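PDB 3JVA: dipeptide Epimerase from Enterococcus faecalis V583, which belongs to the mandelate racemase/muconate lactonizing enzyme family of the enolase superfamily and binds a magnesium ion in its barrel domain. Local coordinates for residues Val34-Glu39 against Ala100-Ala105; Arg187-Gln192 against Leu213-Val218. One frame throughout, in Å; residues are numbered along the deposited sequence.

Contact 1. Residues Val34-Glu39 against Ala100-Ala105; sequences VEIETE and AAIDIA
With chi1 at -62°, Ile36 holds CG1 trans to its carbonyl carbon and stretches CD1 out from the strand to meet Ala105 of the helix. Ile36 CD1 lies 3.6 Å from Ala105 CB, and CG1 comes equally near that methyl, so the end of the isoleucine lies alongside the alanine instead of touching it through one carbon. The same CD1 reaches Ile102, 3.8 Å from the backbone O and 4.3 Å from CG2, and so sits between Ala105 and Ile102, residues three apart on the helix. Val34, two residues earlier on the same face of the strand, has CG1 opposite its backbone N (chi1 -179°), which leaves CG2 to meet Ala101 CB at 3.8 Å; CG1 makes a looser approach to Ile102 CD1. Ile102 points away from the strand at CB, but its far end turns back to the valine. No hydrogen bond joins the segments; side chain meets side chain through carbon atoms alone. The small side chains of Ala101 and Ala105, four residues apart, are consistent with the 8.3 Å approach of the strand and helix axes, which cross at -46°. Ile66 of helix 59-73 touches both Val34 and Ala101, and Leu109 extends the helix surface under Ile36. Such packing of a helix against one face of an antiparallel sheet is characteristic of the alpha+beta N-terminal capping domain of the enolase superfamily.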
ATOM      1  N   VAL B  34      14.670  13.609 -44.293  1.00 20.05           N
ATOM      2  CA  VAL B  34      13.818  14.756 -44.558  1.00 22.78           C
ATOM      3  C   VAL B  34      14.613  16.045 -44.629  1.00 23.42           C
ATOM      4  O   VAL B  34      15.634  16.211 -43.956  1.00 21.89           O
ATOM      5  CB  VAL B  34      12.740  14.920 -43.456  1.00 26.94           C
ATOM      6  CG1 VAL B  34      11.840  16.116 -43.770  1.00 29.50           C
ATOM      7  CG2 VAL B  34      11.904  13.658 -43.357  1.00 26.70           C
ATOM      8  N   GLU B  35      14.143  16.950 -45.475  1.00 23.13           N
ATOM      9  CA  GLU B  35      14.761  18.250 -45.621  1.00 25.45           C
ATOM     10  C   GLU B  35      13.619  19.243 -45.516  1.00 23.87           C
ATOM     11  O   GLU B  35      12.713  19.246 -46.352  1.00 24.40           O
ATOM     12  CB  GLU B  35      15.452  18.373 -46.983  1.00 29.40           C
ATOM     13  CG  GLU B  35      16.622  17.420 -47.160  1.00 37.99           C
ATOM     14  CD  GLU B  35      17.280  17.550 -48.522  1.00 41.76           C
ATOM     15  OE1 GLU B  35      17.629  18.690 -48.899  1.00 43.93           O
ATOM     16  OE2 GLU B  35      17.451  16.517 -49.207  1.00 43.81           O
ATOM     17  N   ILE B  36      13.635  20.053 -44.461  1.00 22.50           N
ATOM     18  CA  ILE B  36      12.601  21.056 -44.277  1.00 22.26           C
ATOM     19  C   ILE B  36      13.166  22.374 -44.773  1.00 23.23           C
ATOM     20  O   ILE B  36      14.206  22.831 -44.298  1.00 23.02           O
ATOM     21  CB  ILE B  36      12.192  21.191 -42.796  1.00 20.86           C
ATOM     22  CG1 ILE B  36      11.602  19.865 -42.305  1.00 21.28           C
ATOM     23  CG2 ILE B  36      11.173  22.311 -42.637  1.00 21.11           C
ATOM     24  CD1 ILE B  36      11.007  19.926 -40.908  1.00 21.64           C
ATOM     25  N   GLU B  37      12.485  22.967 -45.748  1.00 24.74           N
ATOM     26  CA  GLU B  37      12.915  24.231 -46.326  1.00 26.66           C
ATOM     27  C   GLU B  37      12.042  25.361 -45.807  1.00 25.79           C
ATOM     28  O   GLU B  37      10.820  25.244 -45.793  1.00 25.96           O
ATOM     29  CB  GLU B  37      12.826  24.163 -47.855  1.00 29.40           C
ATOM     30  CG  GLU B  37      12.896  25.522 -48.543  1.00 30.47           C
ATOM     31  CD  GLU B  37      12.775  25.426 -50.056  1.00 34.35           C
ATOM     32  OE1 GLU B  37      11.976  24.601 -50.543  1.00 36.38           O
ATOM     33  OE2 GLU B  37      13.468  26.189 -50.760  1.00 36.97           O
ATOM     34  N   THR B  38      12.671  26.446 -45.371  1.00 25.45           N
ATOM     35  CA  THR B  38      11.934  27.596 -44.868  1.00 25.74           C
ATOM     36  C   THR B  38      11.765  28.593 -46.006  1.00 25.94           C
ATOM     37  O   THR B  38      12.462  28.509 -47.017  1.00 25.81           O
ATOM     38  CB  THR B  38      12.677  28.287 -43.713  1.00 25.87           C
ATOM     39  OG1 THR B  38      13.958  28.743 -44.168  1.00 28.10           O
ATOM     40  CG2 THR B  38      12.866  27.315 -42.554  1.00 25.55           C
ATOM     41  N   GLU B  39      10.834  29.525 -45.843  1.00 27.07           N
ATOM     42  CA  GLU B  39      10.580  30.532 -46.869  1.00 29.34           C
ATOM     43  C   GLU B  39      11.837  31.340 -47.173  1.00 29.77           C
ATOM     44  O   GLU B  39      12.073  31.721 -48.320  1.00 30.51           O
ATOM     45  CB  GLU B  39       9.467  31.482 -46.420  1.00 30.14           C
ATOM     46  CG  GLU B  39       8.067  30.872 -46.377  1.00 33.64           C
ATOM     47  CD  GLU B  39       7.543  30.487 -47.751  1.00 39.58           C
ATOM     48  OE1 GLU B  39       7.936  31.135 -48.747  1.00 41.94           O
ATOM     49  OE2 GLU B  39       6.723  29.546 -47.833  1.00 41.25           O
ATOM     50  N   ALA B 100      10.439  11.805 -35.197  1.00 18.06           N
ATOM     51  CA  ALA B 100      11.833  12.169 -34.966  1.00 18.74           C
ATOM     52  C   ALA B 100      12.414  12.862 -36.202  1.00 19.08           C
ATOM     53  O   ALA B 100      13.178  13.822 -36.085  1.00 19.08           O
ATOM     54  CB  ALA B 100      12.658  10.922 -34.637  1.00 20.13           C
ATOM     55  N   ALA B 101      12.058  12.369 -37.382  1.00 17.70           N
ATOM     56  CA  ALA B 101      12.573  12.945 -38.621  1.00 17.33           C
ATOM     57  C   ALA B 101      12.198  14.426 -38.721  1.00 18.93           C
ATOM     58  O   ALA B 101      13.042  15.274 -39.014  1.00 20.29           O
ATOM     59  CB  ALA B 101      12.039  12.168 -39.823  1.00 16.65           C
ATOM     60  N   ILE B 102      10.936  14.739 -38.456  1.00 18.04           N
ATOM     61  CA  ILE B 102      10.474  16.124 -38.506  1.00 18.65           C
ATOM     62  C   ILE B 102      11.105  16.949 -37.387  1.00 18.29           C
ATOM     63  O   ILE B 102      11.580  18.063 -37.610  1.00 18.33           O
ATOM     64  CB  ILE B 102       8.943  16.220 -38.339  1.00 17.79           C
ATOM     65  CG1 ILE B 102       8.234  15.600 -39.550  1.00 17.02           C
ATOM     66  CG2 ILE B 102       8.530  17.675 -38.138  1.00 19.30           C
ATOM     67  CD1 ILE B 102       8.495  16.324 -40.871  1.00 18.26           C
ATOM     68  N   ASP B 103      11.102  16.402 -36.177  1.00 17.49           N
ATOM     69  CA  ASP B 103      11.653  17.124 -35.035  1.00 18.38           C
ATOM     70  C   ASP B 103      13.136  17.470 -35.215  1.00 18.41           C
ATOM     71  O   ASP B 103      13.539  18.613 -35.020  1.00 19.33           O
ATOM     72  CB  ASP B 103      11.464  16.309 -33.758  1.00 22.41           C
ATOM     73  CG  ASP B 103      12.761  15.741 -33.247  1.00 29.06           C
ATOM     74  OD1 ASP B 103      13.093  14.596 -33.622  1.00 36.12           O
ATOM     75  OD2 ASP B 103      13.462  16.450 -32.498  1.00 18.90           O
ATOM     76  N   ILE B 104      13.948  16.483 -35.579  1.00 19.48           N
ATOM     77  CA  ILE B 104      15.378  16.725 -35.770  1.00 17.11           C
ATOM     78  C   ILE B 104      15.616  17.845 -36.796  1.00 19.53           C
ATOM     79  O   ILE B 104      16.418  18.752 -36.559  1.00 19.72           O
ATOM     80  CB  ILE B 104      16.097  15.434 -36.211  1.00 18.15           C
ATOM     81  CG1 ILE B 104      16.097  14.429 -35.047  1.00 17.25           C
ATOM     82  CG2 ILE B 104      17.535  15.749 -36.646  1.00 17.26           C
ATOM     83  CD1 ILE B 104      16.512  13.016 -35.437  1.00 20.75           C
ATOM     84  N   ALA B 105      14.919  17.785 -37.925  1.00 18.35           N
ATOM     85  CA  ALA B 105      15.064  18.815 -38.951  1.00 19.67           C
ATOM     86  C   ALA B 105      14.683  20.191 -38.398  1.00 19.41           C
ATOM     87  O   ALA B 105      15.294  21.196 -38.756  1.00 19.85           O
ATOM     88  CB  ALA B 105      14.212  18.470 -40.172  1.00 18.37           C
TER

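Contact 2. Residues Arg187-Gln192 against Leu213-Val218; sequences RLDANQ and LVEQPV. With MG (magnesium ion), chain O.
Asp189 and Glu215 reach the same magnesium ion from neighbouring strands, through Asp189 OD2 at 2.1 Å and through Glu215 OE2, whose modelled distance is shorter than expected and doubtful in its exact value. Both side chains leave the same face of the sheet with CG trans to the backbone N, and their carboxylate planes are turned 39° apart. The shared cation probably offsets the repulsion between the two acids; Asp240 and three waters complete its shell. Two of those waters also donate to the 187-192 segment, one to Asp189 OD1 at the strand's end, the other to Asn191 OD1 in the loop after it. Asp189 OD1 also accepts from Asn191 N, an Asx turn in which the donor lies 21° out of the carboxylate plane.

The backbone bonds are those of parallel strands: Leu188 N gives a nearly straight bond to Leu213 O (3.0 Å), Leu188 O receives Glu215 N, and Ala190 N continues the ladder to Glu215 O. These are adjacent strands of the enolase-type TIM barrel, joined as a beta-alpha-beta unit through helix 196-206, with the metal ligands at their C-terminal ends. Gln192 N binds Gln216 O at 2.8 Å, so the pairing continues past the strands' ends.

Among nonpolar contacts, Ala190 CB sits against Pro217 CA and Val214 CG1. Gln192 CG meets Gln216 CG at 3.5 Å, while Gln192 OE1 accepts from Arg220 N and Gln216 OE1 from Asp240 N. Arg187 lays CG against Leu213 CG at 4.0 Å, and its guanidinium reaches salt bridges with Glu212 and Asp132.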
ATOM      1  N   ARG B 187      29.769  -3.284 -21.856  1.00 23.47           N
ATOM      2  CA  ARG B 187      28.321  -3.113 -21.723  1.00 24.48           C
ATOM      3  C   ARG B 187      27.637  -4.251 -22.449  1.00 25.08           C
ATOM      4  O   ARG B 187      27.928  -4.506 -23.619  1.00 25.23           O
ATOM      5  CB  ARG B 187      27.864  -1.804 -22.367  1.00 25.63           C
ATOM      6  CG  ARG B 187      28.351  -0.586 -21.668  1.00 28.26           C
ATOM      7  CD  ARG B 187      27.942   0.688 -22.384  1.00 24.32           C
ATOM      8  NE  ARG B 187      28.462   1.833 -21.652  1.00 25.38           N
ATOM      9  CZ  ARG B 187      28.684   3.027 -22.178  1.00 24.19           C
ATOM     10  NH1 ARG B 187      28.431   3.253 -23.461  1.00 23.99           N
ATOM     11  NH2 ARG B 187      29.178   3.992 -21.417  1.00 28.32           N
ATOM     12  N   LEU B 188      26.710  -4.919 -21.775  1.00 23.40           N
ATOM     13  CA  LEU B 188      26.003  -6.022 -22.399  1.00 21.96           C
ATOM     14  C   LEU B 188      24.556  -5.637 -22.659  1.00 23.20           C
ATOM     15  O   LEU B 188      23.961  -4.883 -21.893  1.00 22.80           O
ATOM     16  CB  LEU B 188      26.031  -7.253 -21.491  1.00 22.35           C
ATOM     17  CG  LEU B 188      27.398  -7.635 -20.920  1.00 22.22           C
ATOM     18  CD1 LEU B 188      27.273  -8.957 -20.185  1.00 23.29           C
ATOM     19  CD2 LEU B 188      28.431  -7.726 -22.044  1.00 22.94           C
ATOM     20  N   ASP B 189      24.003  -6.134 -23.759  1.00 22.19           N
ATOM     21  CA  ASP B 189      22.603  -5.880 -24.063  1.00 23.41           C
ATOM     22  C   ASP B 189      21.968  -7.253 -24.153  1.00 22.45           C
ATOM     23  O   ASP B 189      22.242  -8.001 -25.090  1.00 22.66           O
ATOM     24  CB  ASP B 189      22.436  -5.150 -25.397  1.00 23.26           C
ATOM     25  CG  ASP B 189      21.028  -4.630 -25.588  1.00 26.25           C
ATOM     26  OD1 ASP B 189      20.089  -5.302 -25.109  1.00 23.30           O
ATOM     27  OD2 ASP B 189      20.861  -3.557 -26.208  1.00 23.06           O
ATOM     28  N   ALA B 190      21.124  -7.589 -23.178  1.00 23.01           N
ATOM     29  CA  ALA B 190      20.476  -8.899 -23.145  1.00 24.03           C
ATOM     30  C   ALA B 190      19.252  -9.009 -24.048  1.00 25.90           C
ATOM     31  O   ALA B 190      18.643 -10.072 -24.149  1.00 26.47           O
ATOM     32  CB  ALA B 190      20.101  -9.257 -21.702  1.00 25.40           C
ATOM     33  N   ASN B 191      18.894  -7.907 -24.699  1.00 26.02           N
ATOM     34  CA  ASN B 191      17.761  -7.871 -25.617  1.00 28.22           C
ATOM     35  C   ASN B 191      16.534  -8.696 -25.228  1.00 25.97           C
ATOM     36  O   ASN B 191      16.092  -9.562 -25.992  1.00 25.59           O
ATOM     37  CB  ASN B 191      18.231  -8.266 -27.022  1.00 32.78           C
ATOM     38  CG  ASN B 191      19.108  -7.198 -27.660  1.00 37.56           C
ATOM     39  OD1 ASN B 191      18.659  -6.079 -27.922  1.00 41.49           O
ATOM     40  ND2 ASN B 191      20.365  -7.537 -27.906  1.00 39.41           N
ATOM     41  N   GLN B 192      15.997  -8.417 -24.042  1.00 24.61           N
ATOM     42  CA  GLN B 192      14.794  -9.074 -23.516  1.00 25.22           C
ATOM     43  C   GLN B 192      14.847 -10.598 -23.553  1.00 26.14           C
ATOM     44  O   GLN B 192      13.810 -11.260 -23.638  1.00 26.09           O
ATOM     45  CB  GLN B 192      13.566  -8.607 -24.308  1.00 26.12           C
ATOM     46  CG  GLN B 192      13.488  -7.114 -24.537  1.00 26.37           C
ATOM     47  CD  GLN B 192      12.347  -6.731 -25.463  1.00 26.98           C
ATOM     48  OE1 GLN B 192      11.173  -6.844 -25.104  1.00 26.31           O
ATOM     49  NE2 GLN B 192      12.688  -6.288 -26.668  1.00 27.68           N
ATOM     50  N   LEU B 213      27.345  -2.717 -17.141  1.00 23.23           N
ATOM     51  CA  LEU B 213      25.892  -2.729 -17.047  1.00 21.36           C
ATOM     52  C   LEU B 213      25.261  -3.741 -17.986  1.00 21.22           C
ATOM     53  O   LEU B 213      25.883  -4.194 -18.952  1.00 21.78           O
ATOM     54  CB  LEU B 213      25.333  -1.333 -17.353  1.00 22.55           C
ATOM     55  CG  LEU B 213      25.572  -0.797 -18.771  1.00 22.37           C
ATOM     56  CD1 LEU B 213      24.558  -1.409 -19.750  1.00 23.00           C
ATOM     57  CD2 LEU B 213      25.435   0.721 -18.765  1.00 23.03           C
ATOM     58  N   VAL B 214      24.015  -4.094 -17.691  1.00 21.30           N
ATOM     59  CA  VAL B 214      23.263  -5.018 -18.521  1.00 21.32           C
ATOM     60  C   VAL B 214      21.969  -4.328 -18.917  1.00 21.39           C
ATOM     61  O   VAL B 214      21.193  -3.885 -18.070  1.00 20.31           O
ATOM     62  CB  VAL B 214      22.931  -6.322 -17.789  1.00 22.91           C
ATOM     63  CG1 VAL B 214      22.039  -7.189 -18.667  1.00 21.15           C
ATOM     64  CG2 VAL B 214      24.219  -7.060 -17.453  1.00 21.06           C
ATOM     65  N   GLU B 215      21.765  -4.254 -20.223  1.00 21.68           N
ATOM     66  CA  GLU B 215      20.611  -3.610 -20.820  1.00 21.12           C
ATOM     67  C   GLU B 215      19.437  -4.567 -21.008  1.00 21.25           C
ATOM     68  O   GLU B 215      19.617  -5.701 -21.449  1.00 22.52           O
ATOM     69  CB  GLU B 215      21.037  -3.058 -22.178  1.00 24.29           C
ATOM     70  CG  GLU B 215      20.217  -1.936 -22.721  1.00 26.48           C
ATOM     71  CD  GLU B 215      20.807  -1.400 -24.011  1.00 25.06           C
ATOM     72  OE1 GLU B 215      22.054  -1.277 -24.103  1.00 24.66           O
ATOM     73  OE2 GLU B 215      20.029  -1.098 -24.927  1.00 25.20           O
ATOM     74  N   GLN B 216      18.242  -4.091 -20.662  1.00 21.03           N
ATOM     75  CA  GLN B 216      16.986  -4.825 -20.823  1.00 20.47           C
ATOM     76  C   GLN B 216      17.071  -6.352 -20.729  1.00 20.93           C
ATOM     77  O   GLN B 216      16.919  -7.051 -21.727  1.00 22.39           O
ATOM     78  CB  GLN B 216      16.374  -4.437 -22.174  1.00 20.48           C
ATOM     79  CG  GLN B 216      14.903  -4.772 -22.341  1.00 20.97           C
ATOM     80  CD  GLN B 216      14.018  -3.913 -21.468  1.00 22.46           C
ATOM     81  OE1 GLN B 216      14.192  -2.691 -21.395  1.00 22.79           O
ATOM     82  NE2 GLN B 216      13.058  -4.541 -20.800  1.00 23.42           N
ATOM     83  N   PRO B 217      17.275  -6.890 -19.518  1.00 21.28           N
ATOM     84  CA  PRO B 217      17.368  -8.343 -19.376  1.00 21.71           C
ATOM     85  C   PRO B 217      16.061  -9.125 -19.555  1.00 22.45           C
ATOM     86  O   PRO B 217      16.093 -10.323 -19.829  1.00 23.36           O
ATOM     87  CB  PRO B 217      17.972  -8.513 -17.986  1.00 22.55           C
ATOM     88  CG  PRO B 217      17.416  -7.344 -17.236  1.00 22.10           C
ATOM     89  CD  PRO B 217      17.546  -6.210 -18.240  1.00 20.84           C
ATOM     90  N   VAL B 218      14.923  -8.454 -19.401  1.00 22.52           N
ATOM     91  CA  VAL B 218      13.623  -9.109 -19.558  1.00 23.26           C
ATOM     92  C   VAL B 218      12.736  -8.396 -20.579  1.00 24.57           C
ATOM     93  O   VAL B 218      13.059  -7.297 -21.032  1.00 22.69           O
ATOM     94  CB  VAL B 218      12.864  -9.180 -18.208  1.00 22.20           C
ATOM     95  CG1 VAL B 218      13.706  -9.928 -17.187  1.00 22.71           C
ATOM     96  CG2 VAL B 218      12.546  -7.769 -17.700  1.00 22.40           C
TER
HETATM   97 MG    MG O 358      19.345  -2.135 -26.209  1.00 20.74          MG
HETATM   98  O   HOH W   1      24.733  -2.246 -23.568  1.00 31.69           O
HETATM   99  O   HOH W   2      18.173  -3.425 -25.088  1.00 23.68           O
HETATM  100  O   HOH W   3      18.464  -2.939 -27.879  1.00 24.42           O
HETATM  101  O   HOH W   4      20.448  -1.036 -27.689  1.00 23.66           O

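In the fold
From the N terminus, the chain first runs through the antiparallel sheet of the capping domain. Contact 1 closes a loop of 60 residues, half of them helical, when helix 96-114 returns to strand 29-38. The chain then enters the barrel, passing strands 128-134 and 157-161 before contact 2 closes a much shorter loop of 20 residues around helix 196-206. The two loops follow in series, neither enclosing nor crossing the other. The centres of contact 1 and contact 2 lie about 33 Å apart, on opposite sides of the chain's centre. The nearest atoms of contact 1 and contact 2 are about 17 Å apart. Contact 1 thus joins sheet to helix within the N-terminal domain, while contact 2 joins neighbouring barrel strands at the magnesium site.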